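Local coordinates for Glyoxalase/bleomycin resistance protein/dioxygenase (Nocardioides sp., PDB 4MYM), which is of unknown specific function but belongs to the glyoxalase/bleomycin resistance protein/dioxygenase superfamily, whose members are commonly metal-dependent enzymes or drug-binding proteins, at residues T55-S58 and A64-E67; A130-P133 and I139-P142; T50-T55 and E147-F152. One frame throughout, in Å; residues are numbered along the deposited sequence.

Contact 1. Residues T55-S58 and A64-E67; sequences TLSS and ADFE
S58 and D65 sit side by side on one face of the hairpin formed by strands 56-60 and 63-66, and their side chains bond across it. Both first torsions place the end group between the backbone N and the carbonyl carbon (chi1 78° for S58, 67° for D65), and from there S58 OG donates to D65 OD1 over a short 2.5 Å, meeting the oxygen from above the carboxylate plane. Beside them the register slips by one. S57 and S58 both lie opposite D65 in a classic beta bulge: S57 N reaches D65 O at 2.8 Å, while S58 N makes a weak bond to the same oxygen. L56 and F66 form a non-hydrogen-bonded pair whose side chains diverge at the root and cross at a slant. L56 CD2 bends back to touch F66 CE1 at 3.8 Å and A64 CB at 3.7 Å, and the F66 ring turns its edge, not its face, to the T55-L56 backbone. This apolar group packs against helix 41-51, L56 and A64 on V45, F66 on Y48 and T49. The hairpin belongs to a four-stranded sheet of order 1-4-3-2, consistent with the beta-alpha-beta-beta-beta modules of the family. Both oxygens of the buried carboxylate are thus engaged, OD1 by the S58 hydroxyl and OD2 by a salt bridge to K159 NZ of the second subunit, which ties the bulged hairpin to the dimer partner.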
# COMPACT_ATOMS: atom_id res chain seq x y z
N THR A 55 7.79 1.21 -14.44
CA THR A 55 7.74 2.05 -15.63
C THR A 55 6.70 3.15 -15.45
O THR A 55 5.56 2.86 -15.10
CB THR A 55 7.40 1.22 -16.88
OG1 THR A 55 8.38 0.20 -17.05
CG2 THR A 55 7.35 2.10 -18.14
N LEU A 56 7.09 4.39 -15.71
CA LEU A 56 6.19 5.54 -15.63
C LEU A 56 4.99 5.38 -16.55
O LEU A 56 5.12 4.97 -17.71
CB LEU A 56 6.91 6.85 -15.97
CG LEU A 56 7.74 7.46 -14.85
CD1 LEU A 56 8.69 8.51 -15.40
CD2 LEU A 56 6.84 8.06 -13.76
N SER A 57 3.82 5.70 -16.02
CA SER A 57 2.55 5.56 -16.71
C SER A 57 1.90 6.92 -16.92
O SER A 57 1.37 7.21 -18.00
CB SER A 57 1.63 4.64 -15.91
OG SER A 57 0.42 4.38 -16.60
N SER A 58 1.94 7.77 -15.88
CA SER A 58 1.34 9.09 -15.96
C SER A 58 2.02 10.07 -15.03
O SER A 58 2.70 9.68 -14.07
CB SER A 58 -0.16 9.03 -15.65
OG SER A 58 -0.42 8.92 -14.27
N ALA A 64 3.36 11.21 -9.94
CA ALA A 64 3.69 10.23 -10.96
C ALA A 64 3.19 8.87 -10.49
O ALA A 64 3.14 8.60 -9.29
CB ALA A 64 5.20 10.19 -11.19
N ASP A 65 2.75 8.04 -11.44
CA ASP A 65 2.48 6.65 -11.14
C ASP A 65 3.00 5.73 -12.22
O ASP A 65 3.44 6.17 -13.29
CB ASP A 65 1.00 6.41 -10.86
CG ASP A 65 0.11 6.62 -12.06
OD1 ASP A 65 0.59 6.89 -13.18
OD2 ASP A 65 -1.11 6.48 -11.86
N PHE A 66 2.98 4.45 -11.92
CA PHE A 66 3.64 3.45 -12.73
C PHE A 66 2.65 2.45 -13.31
O PHE A 66 1.51 2.36 -12.85
CB PHE A 66 4.69 2.72 -11.89
CG PHE A 66 5.68 3.64 -11.26
CD1 PHE A 66 6.61 4.31 -12.03
CD2 PHE A 66 5.69 3.84 -9.89
CE1 PHE A 66 7.53 5.17 -11.46
CE2 PHE A 66 6.61 4.70 -9.30
CZ PHE A 66 7.53 5.37 -10.09
N GLU A 67 3.12 1.71 -14.30
CA GLU A 67 2.28 0.76 -15.03
C GLU A 67 1.93 -0.46 -14.19
O GLU A 67 2.70 -0.88 -13.32
CB GLU A 67 2.97 0.32 -16.33
CG GLU A 67 2.98 1.39 -17.41
CD GLU A 67 3.54 0.92 -18.75
OE1 GLU A 67 4.30 -0.08 -18.79
OE2 GLU A 67 3.21 1.57 -19.77
O HOH W 1 5.58 -0.56 -13.75
O HOH W 2 -0.91 2.91 -14.31

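Contact 2. Residues A130-P133 and I139-P142; sequences ADYP and IYFP
Y132 and Y140 meet as a T-shaped pair, the edge of the Y140 ring directed at the face of the Y132 ring, with centroids 5.7 Å apart and planes at 88°. Y140 can be followed outward from its backbone. Its CB leaves strand 136-142 without pointing at strand 130-132, but CG lies anti to the carbonyl carbon (chi1 -60°), and the ring then extends toward the neighbouring strand. CD2 arrives first, 4.1 Å from Y132 OH. Next, CE2 stands 3.9 Å from Y132 CZ, which lies near the plane of the Y140 ring, at its edge. The hydroxyl at the tip turns to a different partner, a weak hydrogen bond to E150 OE2. The Y140 side chain is also about 4 Å from a bound buffer molecule, possibly marking a pocket. Within these segments the two strands meet through one ring pair, whereas A130 pairs with C138 through the backbone. This hairpin of the C-terminal sheet repeats the 1-4-3-2 strand order of the N-terminal one. Y140 lies between strands 130-132 and 147-154, touching F148 on the latter, whereas I139 and F141 pack against helix 108-120; T84 and T85 of the second subunit touch Y132 and Y140 respectively.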
# COMPACT_ATOMS: atom_id res chain seq x y z
N ALA A 130 17.30 -14.07 5.82
CA ALA A 130 17.20 -14.90 7.02
C ALA A 130 15.84 -15.54 7.13
O ALA A 130 14.88 -15.07 6.51
CB ALA A 130 17.49 -14.08 8.28
N ASP A 131 15.77 -16.61 7.91
CA ASP A 131 14.52 -17.26 8.25
C ASP A 131 13.95 -16.65 9.52
O ASP A 131 14.67 -16.43 10.51
CB ASP A 131 14.72 -18.77 8.44
CG ASP A 131 15.18 -19.46 7.16
OD1 ASP A 131 15.10 -18.84 6.07
OD2 ASP A 131 15.61 -20.62 7.24
N TYR A 132 12.66 -16.35 9.49
CA TYR A 132 12.01 -15.67 10.59
C TYR A 132 11.03 -16.59 11.30
O TYR A 132 10.60 -17.60 10.73
CB TYR A 132 11.32 -14.39 10.09
CG TYR A 132 12.35 -13.34 9.74
CD1 TYR A 132 12.75 -12.41 10.70
CD2 TYR A 132 12.98 -13.35 8.51
CE1 TYR A 132 13.71 -11.47 10.41
CE2 TYR A 132 13.95 -12.41 8.21
CZ TYR A 132 14.31 -11.48 9.17
OH TYR A 132 15.27 -10.57 8.87
N PRO A 133 10.66 -16.24 12.54
CA PRO A 133 9.83 -17.15 13.35
C PRO A 133 8.40 -17.35 12.84
O PRO A 133 7.69 -18.20 13.36
CB PRO A 133 9.81 -16.47 14.72
CG PRO A 133 10.21 -15.06 14.48
CD PRO A 133 11.15 -15.10 13.33
N ILE A 139 13.64 -10.58 3.28
CA ILE A 139 14.58 -9.48 3.23
C ILE A 139 13.80 -8.17 3.30
O ILE A 139 12.66 -8.08 2.83
CB ILE A 139 15.47 -9.53 1.97
CG1 ILE A 139 14.62 -9.63 0.69
CG2 ILE A 139 16.44 -10.71 2.08
CD1 ILE A 139 15.43 -9.75 -0.58
N TYR A 140 14.42 -7.17 3.92
CA TYR A 140 13.78 -5.86 4.14
C TYR A 140 14.71 -4.72 3.68
O TYR A 140 15.92 -4.80 3.88
CB TYR A 140 13.45 -5.70 5.63
CG TYR A 140 12.51 -6.75 6.15
CD1 TYR A 140 11.14 -6.61 6.00
CD2 TYR A 140 12.98 -7.89 6.80
CE1 TYR A 140 10.27 -7.57 6.47
CE2 TYR A 140 12.12 -8.85 7.28
CZ TYR A 140 10.77 -8.69 7.10
OH TYR A 140 9.92 -9.65 7.56
N PHE A 141 14.15 -3.70 3.02
CA PHE A 141 14.88 -2.52 2.61
C PHE A 141 14.00 -1.27 2.65
O PHE A 141 12.80 -1.34 2.35
CB PHE A 141 15.54 -2.67 1.22
CG PHE A 141 14.59 -2.92 0.07
CD1 PHE A 141 14.17 -1.88 -0.74
CD2 PHE A 141 14.18 -4.21 -0.24
CE1 PHE A 141 13.34 -2.11 -1.82
CE2 PHE A 141 13.35 -4.45 -1.32
CZ PHE A 141 12.93 -3.40 -2.12
N PRO A 142 14.59 -0.12 3.05
CA PRO A 142 13.88 1.16 3.00
C PRO A 142 13.73 1.71 1.59
O PRO A 142 14.61 1.51 0.74
CB PRO A 142 14.79 2.08 3.82
CG PRO A 142 16.16 1.57 3.55
CD PRO A 142 16.02 0.08 3.39

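Contact 3. Residues T50-T55 and E147-F152; sequences TKLGYT and EFWEYF
L52 lays a methyl group over one face of the W149 indole, and Y54 brings its hydroxyl to the edge of the same ring. The leucine side chain has CG anti to the carbonyl carbon and extends toward strand 147-154, carrying CD1 to 3.9 Å from the centroid of the six-membered ring, only 15° off its normal, in a CH-pi contact. Its other branch, CD2, diverges to graze Y151 OH at 4.1 Å. Y54, beyond G53, the first residue after helix 41-51 to leave helical backbone angles, with positive phi, also points at the strand. Its OH lies near the indole plane, 3.5 Å from W149 CH2, while its own ring is set obliquely to that atom. What fixes the indole is its other end: W149 NE1 donates to E147 OE2 at 3.0 Å; the oxygen lies close to the indole plane and accepts with its anti lone pair. E147 doubles back to arrive there, chi1 87° followed by a chi2 of -76°. F141 stacks on the tryptophan ring. The contact joins the N-terminal half of the fold to the C-terminal sheet. A buried carboxylate hydrogen-bonded to an indole N-H and the Y48 hydroxyl through OE2, and to C145 N through OE1, would probably be stabilised as the anion, and it fixes the rotation of a ring against which the loop leaving helix 41-51 packs, by a methyl over its face and a phenol at its edge.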
# COMPACT_ATOMS: atom_id res chain seq x y z
N THR A 50 14.72 2.89 -11.70
CA THR A 50 16.05 2.30 -11.95
C THR A 50 16.39 1.13 -11.02
O THR A 50 17.04 0.18 -11.45
CB THR A 50 17.17 3.35 -11.88
OG1 THR A 50 17.35 3.74 -10.52
CG2 THR A 50 16.83 4.56 -12.74
N LYS A 51 15.95 1.19 -9.76
CA LYS A 51 16.29 0.14 -8.79
C LYS A 51 15.30 -1.01 -8.80
O LYS A 51 15.70 -2.17 -8.71
CB LYS A 51 16.38 0.68 -7.37
CG LYS A 51 17.26 1.91 -7.20
CD LYS A 51 18.71 1.60 -7.45
CE LYS A 51 19.60 2.78 -7.07
NZ LYS A 51 19.42 3.18 -5.65
N LEU A 52 14.00 -0.69 -8.88
CA LEU A 52 12.98 -1.74 -8.81
C LEU A 52 12.27 -2.07 -10.12
O LEU A 52 11.45 -2.98 -10.14
CB LEU A 52 11.93 -1.39 -7.74
CG LEU A 52 12.47 -1.17 -6.33
CD1 LEU A 52 11.31 -0.93 -5.37
CD2 LEU A 52 13.31 -2.37 -5.90
N GLY A 53 12.56 -1.34 -11.20
CA GLY A 53 12.08 -1.68 -12.54
C GLY A 53 10.66 -1.27 -12.88
O GLY A 53 10.06 -1.83 -13.80
N TYR A 54 10.12 -0.29 -12.15
CA TYR A 54 8.80 0.23 -12.46
C TYR A 54 8.89 1.11 -13.70
O TYR A 54 9.95 1.68 -14.00
CB TYR A 54 8.20 0.99 -11.26
CG TYR A 54 7.63 0.07 -10.19
CD1 TYR A 54 8.42 -0.37 -9.13
CD2 TYR A 54 6.30 -0.35 -10.24
CE1 TYR A 54 7.91 -1.22 -8.16
CE2 TYR A 54 5.79 -1.19 -9.27
CZ TYR A 54 6.60 -1.62 -8.23
OH TYR A 54 6.09 -2.46 -7.27
N THR A 55 7.79 1.21 -14.44
CA THR A 55 7.74 2.05 -15.63
C THR A 55 6.70 3.15 -15.45
O THR A 55 5.56 2.86 -15.10
CB THR A 55 7.40 1.22 -16.88
OG1 THR A 55 8.38 0.20 -17.05
CG2 THR A 55 7.35 2.10 -18.14
N GLU A 147 8.54 4.35 3.46
CA GLU A 147 8.13 2.96 3.48
C GLU A 147 9.36 2.07 3.57
O GLU A 147 10.49 2.49 3.26
CB GLU A 147 7.34 2.61 2.22
CG GLU A 147 8.15 2.17 1.00
CD GLU A 147 8.84 3.31 0.27
OE1 GLU A 147 8.94 4.45 0.79
OE2 GLU A 147 9.30 3.05 -0.87
N PHE A 148 9.12 0.83 3.99
CA PHE A 148 10.06 -0.25 3.69
C PHE A 148 9.37 -1.35 2.91
O PHE A 148 8.14 -1.48 2.94
CB PHE A 148 10.75 -0.80 4.95
CG PHE A 148 9.86 -1.51 5.93
CD1 PHE A 148 8.92 -0.82 6.70
CD2 PHE A 148 10.04 -2.86 6.19
CE1 PHE A 148 8.15 -1.48 7.65
CE2 PHE A 148 9.27 -3.52 7.12
CZ PHE A 148 8.33 -2.83 7.87
N TRP A 149 10.20 -2.12 2.22
CA TRP A 149 9.79 -3.24 1.39
C TRP A 149 10.24 -4.56 2.01
O TRP A 149 11.32 -4.64 2.61
CB TRP A 149 10.42 -3.11 0.01
CG TRP A 149 9.89 -1.96 -0.81
CD1 TRP A 149 10.09 -0.63 -0.60
CD2 TRP A 149 9.07 -2.06 -1.99
NE1 TRP A 149 9.45 0.12 -1.57
CE2 TRP A 149 8.82 -0.74 -2.43
CE3 TRP A 149 8.54 -3.13 -2.71
CZ2 TRP A 149 8.04 -0.46 -3.57
CZ3 TRP A 149 7.77 -2.86 -3.82
CH2 TRP A 149 7.52 -1.54 -4.24
N GLU A 150 9.38 -5.56 1.88
CA GLU A 150 9.67 -6.91 2.29
C GLU A 150 9.49 -7.80 1.06
O GLU A 150 8.49 -7.70 0.36
CB GLU A 150 8.71 -7.35 3.37
CG GLU A 150 8.90 -8.81 3.81
CD GLU A 150 7.74 -9.35 4.60
OE1 GLU A 150 6.59 -9.31 4.09
OE2 GLU A 150 7.95 -9.84 5.72
N TYR A 151 10.49 -8.63 0.78
CA TYR A 151 10.32 -9.75 -0.14
C TYR A 151 10.34 -10.96 0.78
O TYR A 151 11.20 -11.06 1.66
CB TYR A 151 11.46 -9.85 -1.16
CG TYR A 151 11.47 -8.86 -2.30
CD1 TYR A 151 10.99 -7.56 -2.16
CD2 TYR A 151 12.03 -9.21 -3.53
CE1 TYR A 151 11.02 -6.66 -3.20
CE2 TYR A 151 12.07 -8.31 -4.57
CZ TYR A 151 11.56 -7.03 -4.41
OH TYR A 151 11.63 -6.13 -5.45
N PHE A 152 9.36 -11.85 0.63
CA PHE A 152 9.25 -12.99 1.51
C PHE A 152 8.82 -14.22 0.71
O PHE A 152 8.20 -14.09 -0.35
CB PHE A 152 8.28 -12.76 2.68
CG PHE A 152 6.82 -12.73 2.30
CD1 PHE A 152 6.24 -11.59 1.74
CD2 PHE A 152 6.01 -13.83 2.52
CE1 PHE A 152 4.90 -11.56 1.38
CE2 PHE A 152 4.67 -13.81 2.16
CZ PHE A 152 4.11 -12.67 1.60

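How the contacts relate
Contacts 1 and 2 are both hairpin pairings, one in each four-stranded sheet, on opposite sides of the chain's centre with their own centres 28 Å apart. Contact 3 lies between them, wholly buried, and joins the two halves. It continues into contact 1 through the shared T55 and the packing of F66 on Y54, and into contact 2 because strands 136-142 and 147-154 are sheet neighbours, with F141 paired to W149. The chemistry changes with place: backbone hydrogen bonds, a short hydroxyl-carboxylate bond and waters in partly buried contact 1; a lone aromatic pair in contact 2, also partly buried; methyl, phenol and indole packing in the core. All three touch the second subunit.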